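Local coordinates for protein Two-component response regulator, LuxR family (Aurantimonas sp., PDB 3CZ5) that probably acts as a DNA-binding transcription regulator of the LuxR family, switched through its receiver domain, the part present here, at residues 98-110 with 122-134. Residues are numbered along the deposited sequence; the frame is centred on the assembly and turned at random.
With PO4 (phosphate ion), chain E.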
ATOM      1  N   PHE A  98      10.347  -1.290  -0.247  1.00 19.36           N
ATOM      2  CA  PHE A  98      10.812  -0.814   1.081  1.00 21.34           C
ATOM      3  C   PHE A  98      11.901   0.239   0.989  1.00 23.94           C
ATOM      4  O   PHE A  98      11.845   1.234   1.689  1.00 25.27           O
ATOM      5  CB  PHE A  98      11.205  -1.905   2.069  1.00 20.40           C
ATOM      6  CG  PHE A  98      10.026  -2.660   2.616  1.00  9.91           C
ATOM      7  CD1 PHE A  98       9.077  -2.029   3.439  1.00 21.36           C
ATOM      8  CD2 PHE A  98       9.824  -4.030   2.301  1.00 20.97           C
ATOM      9  CE1 PHE A  98       7.941  -2.775   3.952  1.00  8.69           C
ATOM     10  CE2 PHE A  98       8.720  -4.748   2.802  1.00  8.14           C
ATOM     11  CZ  PHE A  98       7.798  -4.129   3.597  1.00 20.48           C
ATOM     12  N   GLU A  99      12.863   0.051   0.099  1.00 24.64           N
ATOM     13  CA  GLU A  99      14.047   0.879   0.099  1.00 25.07           C
ATOM     14  C   GLU A  99      13.487   2.225  -0.358  1.00 24.70           C
ATOM     15  O   GLU A  99      13.959   3.275   0.078  1.00 24.53           O
ATOM     16  CB  GLU A  99      15.186   0.212  -0.746  1.00 25.97           C
ATOM     17  CG  GLU A  99      16.211   1.091  -1.417  1.00 56.71           C
ATOM     18  CD  GLU A  99      16.882   0.376  -2.619  1.00 29.98           C
ATOM     19  OE1 GLU A  99      16.350  -0.687  -3.067  1.00 57.76           O
ATOM     20  OE2 GLU A  99      17.944   0.865  -3.121  1.00 57.25           O
ATOM     21  N   ALA A 100      12.387   2.185  -1.111  1.00 23.59           N
ATOM     22  CA  ALA A 100      11.748   3.421  -1.538  1.00 23.17           C
ATOM     23  C   ALA A 100      10.950   4.153  -0.479  1.00 25.08           C
ATOM     24  O   ALA A 100      10.503   5.254  -0.740  1.00 27.11           O
ATOM     25  CB  ALA A 100      10.849   3.199  -2.716  1.00 22.08           C
ATOM     26  N   GLY A 101      10.699   3.581   0.684  1.00 24.95           N
ATOM     27  CA  GLY A 101       9.815   4.288   1.644  1.00 24.84           C
ATOM     28  C   GLY A 101       8.465   3.666   2.000  1.00 25.11           C
ATOM     29  O   GLY A 101       7.791   4.131   2.911  1.00 24.83           O
ATOM     30  N   ALA A 102       8.057   2.616   1.275  1.00 24.68           N
ATOM     31  CA  ALA A 102       6.805   1.960   1.565  1.00 22.75           C
ATOM     32  C   ALA A 102       6.888   1.397   2.947  1.00 21.91           C
ATOM     33  O   ALA A 102       7.886   0.851   3.338  1.00 21.61           O
ATOM     34  CB  ALA A 102       6.535   0.873   0.586  1.00 22.00           C
ATOM     35  N   SER A 103       5.828   1.455   3.719  1.00 21.39           N
ATOM     36  CA  SER A 103       5.886   0.880   5.032  1.00 20.34           C
ATOM     37  C   SER A 103       5.239  -0.472   5.073  1.00 16.29           C
ATOM     38  O   SER A 103       5.129  -1.079   6.086  1.00 24.23           O
ATOM     39  CB  SER A 103       5.210   1.776   6.032  1.00 23.35           C
ATOM     40  OG  SER A 103       5.109   3.056   5.528  1.00 21.44           O
ATOM     41  N   GLY A 104       4.792  -0.949   3.949  1.00 23.42           N
ATOM     42  CA  GLY A 104       4.077  -2.240   3.976  1.00 22.41           C
ATOM     43  C   GLY A 104       4.072  -2.860   2.584  1.00 22.84           C
ATOM     44  O   GLY A 104       4.052  -2.163   1.590  1.00 23.38           O
ATOM     45  N   TYR A 105       4.114  -4.174   2.452  1.00 22.74           N
ATOM     46  CA  TYR A 105       3.999  -4.704   1.089  1.00 21.79           C
ATOM     47  C   TYR A 105       3.197  -5.939   1.271  1.00 22.06           C
ATOM     48  O   TYR A 105       3.666  -6.881   1.934  1.00 21.07           O
ATOM     49  CB  TYR A 105       5.348  -5.041   0.550  1.00 21.65           C
ATOM     50  CG  TYR A 105       5.346  -5.478  -0.839  1.00 30.51           C
ATOM     51  CD1 TYR A 105       5.836  -4.678  -1.849  1.00 23.01           C
ATOM     52  CD2 TYR A 105       4.835  -6.686  -1.168  1.00 23.66           C
ATOM     53  CE1 TYR A 105       5.827  -5.101  -3.154  1.00 31.35           C
ATOM     54  CE2 TYR A 105       4.819  -7.131  -2.484  1.00 31.89           C
ATOM     55  CZ  TYR A 105       5.320  -6.344  -3.470  1.00 23.94           C
ATOM     56  OH  TYR A 105       5.298  -6.854  -4.769  1.00 32.32           O
ATOM     57  N   VAL A 106       1.957  -5.915   0.749  1.00 22.79           N
ATOM     58  CA  VAL A 106       0.997  -7.005   0.996  1.00 22.92           C
ATOM     59  C   VAL A 106       0.538  -7.636  -0.315  1.00 24.14           C
ATOM     60  O   VAL A 106       0.456  -6.928  -1.300  1.00 26.81           O
ATOM     61  CB  VAL A 106      -0.179  -6.477   1.735  1.00 22.15           C
ATOM     62  CG1 VAL A 106      -1.359  -7.305   1.447  1.00 17.79           C
ATOM     63  CG2 VAL A 106       0.137  -6.471   3.256  1.00 18.35           C
ATOM     64  N   THR A 107       0.301  -8.946  -0.380  1.00 22.69           N
ATOM     65  CA  THR A 107      -0.093  -9.532  -1.654  1.00 22.77           C
ATOM     66  C   THR A 107      -1.600  -9.814  -1.765  1.00 24.43           C
ATOM     67  O   THR A 107      -2.255 -10.221  -0.837  1.00 25.05           O
ATOM     68  CB  THR A 107       0.663 -10.790  -2.036  1.00 22.31           C
ATOM     69  OG1 THR A 107       0.325 -11.873  -1.146  1.00 27.75           O
ATOM     70  CG2 THR A 107       2.104 -10.495  -2.019  1.00 25.82           C
ATOM     71  N   LYS A 108      -2.131  -9.574  -2.949  1.00 24.94           N
ATOM     72  CA  LYS A 108      -3.536  -9.621  -3.190  1.00 25.04           C
ATOM     73  C   LYS A 108      -4.126 -11.027  -3.131  1.00 26.34           C
ATOM     74  O   LYS A 108      -5.333 -11.163  -3.002  1.00 26.50           O
ATOM     75  CB  LYS A 108      -3.837  -8.984  -4.526  1.00 24.76           C
ATOM     76  CG  LYS A 108      -3.931  -7.493  -4.418  1.00 26.23           C
ATOM     77  CD  LYS A 108      -4.297  -6.805  -5.722  1.00 25.32           C
ATOM     78  CE  LYS A 108      -4.723  -5.421  -5.373  1.00 24.90           C
ATOM     79  NZ  LYS A 108      -4.300  -4.545  -6.420  1.00 26.57           N
ATOM     80  N   SER A 109      -3.305 -12.066  -3.206  1.00 26.87           N
ATOM     81  CA  SER A 109      -3.845 -13.390  -3.006  1.00 26.43           C
ATOM     82  C   SER A 109      -3.511 -13.891  -1.634  1.00 25.58           C
ATOM     83  O   SER A 109      -3.495 -15.107  -1.431  1.00 25.39           O
ATOM     84  CB  SER A 109      -3.287 -14.365  -4.027  1.00 26.96           C
ATOM     85  OG  SER A 109      -1.903 -14.101  -4.278  1.00 23.43           O
ATOM     86  N   SER A 110      -3.236 -12.990  -0.694  1.00 24.97           N
ATOM     87  CA  SER A 110      -3.038 -13.454   0.671  1.00 26.61           C
ATOM     88  C   SER A 110      -4.411 -13.568   1.265  1.00 29.10           C
ATOM     89  O   SER A 110      -5.387 -13.294   0.584  1.00 29.74           O
ATOM     90  CB  SER A 110      -2.179 -12.493   1.490  1.00 27.24           C
ATOM     91  OG  SER A 110      -0.897 -12.244   0.886  1.00 59.21           O
ATOM     92  N   ILE A 122       0.399  -0.672  10.227  1.00 24.92           N
ATOM     93  CA  ILE A 122       1.192   0.431   9.710  1.00 25.13           C
ATOM     94  C   ILE A 122       0.855   1.675  10.551  1.00 25.37           C
ATOM     95  O   ILE A 122       1.757   2.447  10.995  1.00 24.15           O
ATOM     96  CB  ILE A 122       0.919   0.683   8.232  1.00 25.79           C
ATOM     97  CG1 ILE A 122       1.899  -0.103   7.395  1.00  8.86           C
ATOM     98  CG2 ILE A 122       1.221   2.079   7.887  1.00  5.31           C
ATOM     99  CD1 ILE A 122       1.261  -0.690   6.115  1.00 27.69           C
ATOM    100  N   LEU A 123      -0.456   1.843  10.784  1.00 25.46           N
ATOM    101  CA  LEU A 123      -0.992   2.962  11.576  1.00 23.86           C
ATOM    102  C   LEU A 123      -0.585   2.835  13.040  1.00 24.40           C
ATOM    103  O   LEU A 123      -0.710   3.766  13.853  1.00 23.80           O
ATOM    104  CB  LEU A 123      -2.499   2.992  11.441  1.00 21.40           C
ATOM    105  CG  LEU A 123      -2.981   3.474  10.083  1.00  2.00           C
ATOM    106  CD1 LEU A 123      -4.475   3.579   9.949  1.00 20.30           C
ATOM    107  CD2 LEU A 123      -2.430   4.877   9.820  1.00 21.00           C
ATOM    108  N   ALA A 124      -0.054   1.668  13.363  1.00 25.03           N
ATOM    109  CA  ALA A 124       0.276   1.370  14.729  1.00 25.72           C
ATOM    110  C   ALA A 124       1.675   1.807  14.793  1.00 27.29           C
ATOM    111  O   ALA A 124       2.221   1.989  15.886  1.00 30.00           O
ATOM    112  CB  ALA A 124       0.180  -0.165  15.031  1.00 24.82           C
ATOM    113  N   GLY A 125       2.272   1.936  13.620  1.00 26.36           N
ATOM    114  CA  GLY A 125       3.640   2.366  13.514  1.00 27.01           C
ATOM    115  C   GLY A 125       4.583   1.248  13.134  1.00 29.10           C
ATOM    116  O   GLY A 125       5.780   1.467  13.182  1.00 29.56           O
ATOM    117  N   ARG A 126       4.080   0.056  12.754  1.00 30.08           N
ATOM    118  CA  ARG A 126       4.977  -1.029  12.335  1.00 31.09           C
ATOM    119  C   ARG A 126       4.964  -1.236  10.833  1.00 31.93           C
ATOM    120  O   ARG A 126       4.168  -0.635  10.089  1.00 32.17           O
ATOM    121  CB  ARG A 126       4.661  -2.336  13.047  1.00 32.28           C
ATOM    122  CG  ARG A 126       4.239  -2.115  14.514  1.00 51.78           C
ATOM    123  CD  ARG A 126       3.897  -3.385  15.256  1.00 34.53           C
ATOM    124  NE  ARG A 126       2.905  -4.239  14.596  1.00 52.01           N
ATOM    125  CZ  ARG A 126       1.630  -4.376  15.002  1.00 37.67           C
ATOM    126  NH1 ARG A 126       1.196  -3.698  16.073  1.00 52.38           N
ATOM    127  NH2 ARG A 126       0.784  -5.194  14.354  1.00 51.99           N
ATOM    128  N   ARG A 127       5.875  -2.086  10.384  1.00 31.88           N
ATOM    129  CA  ARG A 127       6.030  -2.372   8.968  1.00 30.87           C
ATOM    130  C   ARG A 127       5.246  -3.635   8.569  1.00 28.80           C
ATOM    131  O   ARG A 127       5.359  -4.672   9.221  1.00 29.56           O
ATOM    132  CB  ARG A 127       7.517  -2.538   8.711  1.00 32.62           C
ATOM    133  CG  ARG A 127       7.988  -2.162   7.343  1.00 49.94           C
ATOM    134  CD  ARG A 127       9.333  -2.755   7.065  1.00 35.07           C
ATOM    135  NE  ARG A 127      10.285  -2.406   8.110  1.00 50.67           N
ATOM    136  CZ  ARG A 127      10.832  -1.200   8.232  1.00 37.49           C
ATOM    137  NH1 ARG A 127      10.503  -0.236   7.367  1.00 50.54           N
ATOM    138  NH2 ARG A 127      11.712  -0.970   9.213  1.00 50.76           N
ATOM    139  N   ALA A 128       4.435  -3.565   7.522  1.00 26.91           N
ATOM    140  CA  ALA A 128       3.508  -4.658   7.276  1.00 24.87           C
ATOM    141  C   ALA A 128       3.912  -5.456   6.050  1.00 26.23           C
ATOM    142  O   ALA A 128       4.265  -4.895   4.995  1.00 25.58           O
ATOM    143  CB  ALA A 128       2.088  -4.176   7.181  1.00 22.33           C
ATOM    144  N   MET A 129       3.845  -6.780   6.231  1.00 27.74           N
ATOM    145  CA  MET A 129       4.302  -7.810   5.285  1.00 27.69           C
ATOM    146  C   MET A 129       3.340  -8.989   5.363  1.00 28.65           C
ATOM    147  O   MET A 129       3.283  -9.685   6.363  1.00 30.35           O
ATOM    148  CB  MET A 129       5.703  -8.311   5.692  1.00 27.10           C
ATOM    149  CG  MET A 129       6.778  -8.007   4.680  1.00 12.96           C
ATOM    150  SD  MET A 129       8.432  -8.354   5.250  1.00 28.09           S
ATOM    151  CE  MET A 129       8.333  -7.485   6.776  1.00 11.50           C
ATOM    152  N   SER A 130       2.580  -9.283   4.332  1.00 27.93           N
ATOM    153  CA  SER A 130       1.963 -10.574   4.418  1.00 27.62           C
ATOM    154  C   SER A 130       3.027 -11.756   4.560  1.00 27.47           C
ATOM    155  O   SER A 130       4.240 -11.617   4.248  1.00 24.68           O
ATOM    156  CB  SER A 130       0.971 -10.771   3.277  1.00 27.30           C
ATOM    157  OG  SER A 130       1.612 -10.574   2.064  1.00 14.84           O
ATOM    158  N   PRO A 131       2.554 -12.907   5.094  1.00 29.38           N
ATOM    159  CA  PRO A 131       3.277 -14.146   5.267  1.00 29.66           C
ATOM    160  C   PRO A 131       4.050 -14.548   4.035  1.00 31.34           C
ATOM    161  O   PRO A 131       5.236 -14.840   4.092  1.00 31.72           O
ATOM    162  CB  PRO A 131       2.167 -15.144   5.476  1.00 28.58           C
ATOM    163  CG  PRO A 131       0.931 -14.423   5.408  1.00 30.06           C
ATOM    164  CD  PRO A 131       1.231 -13.031   5.718  1.00 29.24           C
ATOM    165  N   ASP A 132       3.385 -14.597   2.909  1.00 32.45           N
ATOM    166  CA  ASP A 132       4.063 -15.146   1.748  1.00 33.46           C
ATOM    167  C   ASP A 132       5.308 -14.353   1.410  1.00 32.40           C
ATOM    168  O   ASP A 132       6.333 -14.917   1.029  1.00 33.73           O
ATOM    169  CB  ASP A 132       3.114 -15.207   0.579  1.00 36.07           C
ATOM    170  CG  ASP A 132       2.401 -13.902   0.356  1.00 56.77           C
ATOM    171  OD1 ASP A 132       2.520 -13.476  -0.766  1.00 38.78           O
ATOM    172  OD2 ASP A 132       1.687 -13.295   1.200  1.00 38.61           O
ATOM    173  N   ILE A 133       5.294 -13.055   1.622  1.00 30.44           N
ATOM    174  CA  ILE A 133       6.484 -12.282   1.291  1.00 28.81           C
ATOM    175  C   ILE A 133       7.547 -12.303   2.384  1.00 26.05           C
ATOM    176  O   ILE A 133       8.762 -12.365   2.099  1.00 25.57           O
ATOM    177  CB  ILE A 133       6.106 -10.859   0.932  1.00 30.28           C
ATOM    178  CG1 ILE A 133       5.904 -10.758  -0.584  1.00 19.19           C
ATOM    179  CG2 ILE A 133       7.143  -9.865   1.441  1.00 21.16           C
ATOM    180  CD1 ILE A 133       4.726  -9.931  -0.833  1.00 31.14           C
ATOM    181  N   ALA A 134       7.089 -12.279   3.628  1.00 23.85           N
ATOM    182  CA  ALA A 134       7.995 -12.474   4.760  1.00 22.44           C
ATOM    183  C   ALA A 134       8.771 -13.751   4.552  1.00 23.43           C
ATOM    184  O   ALA A 134       9.975 -13.815   4.774  1.00 22.69           O
ATOM    185  CB  ALA A 134       7.225 -12.572   6.023  1.00 21.69           C
TER
HETATM  186  P   PO4 E 201      -1.136  -4.880  -9.117  1.00 16.77           P
HETATM  187  O1  PO4 E 201      -0.776  -6.119  -9.860  1.00 19.64           O
HETATM  188  O2  PO4 E 201      -2.326  -4.972  -8.187  1.00 18.64           O
HETATM  189  O3  PO4 E 201       0.056  -4.346  -8.375  1.00 19.56           O
HETATM  190  O4  PO4 E 201      -1.344  -4.044 -10.352  1.00 20.71           O
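Asp132 draws two hydroxyls of segment 98-110 to its carboxylate, Thr107 OG1 lying 2.7 Å from OD1 and Ser110 OG 2.8 Å from OD2. From within its own segment, Ser130 OG donates to Asp132 OD2 from above the carboxylate plane. The same Ser130 OG accepts the N-H of Thr107, N to OG 3.2 Å; with OG set between the backbone N and the carbonyl carbon (chi1 56°), Ser130 reaches both strand and carboxylate. Replacing Asp132 by alanine removes the carboxylate, which is likely to leave Ser130 OG without its acceptor and the hydroxyls of Thr107 and Ser110 without a shared partner. Before this cluster the two backbones run as parallel strands: Ala128 N donates to Ser103 O at 3.0 Å, and Tyr105 N probably returns a bond to Ala128 O, whose position is less certain. On the face bearing Tyr105 and Met129, Ile133 packs near the Tyr105 ring, though the exact place of its CD1 is doubtful, while Tyr105 OH bonds to His88 O. At the start of the contact, before the strand, the Phe98 ring lies against the Arg127 aliphatic chain, CE1 to CD 3.4 Å, and Met129 SD makes an oblique Met-aromatic contact with that ring. In this CheY-like receiver domain the crossover through helix 114-122, whose Ala118 touches Val106 and Ala128, adds a short sixth parallel strand, 128-129, beside strand 104-107, which strand 82-86 flanks on its other side.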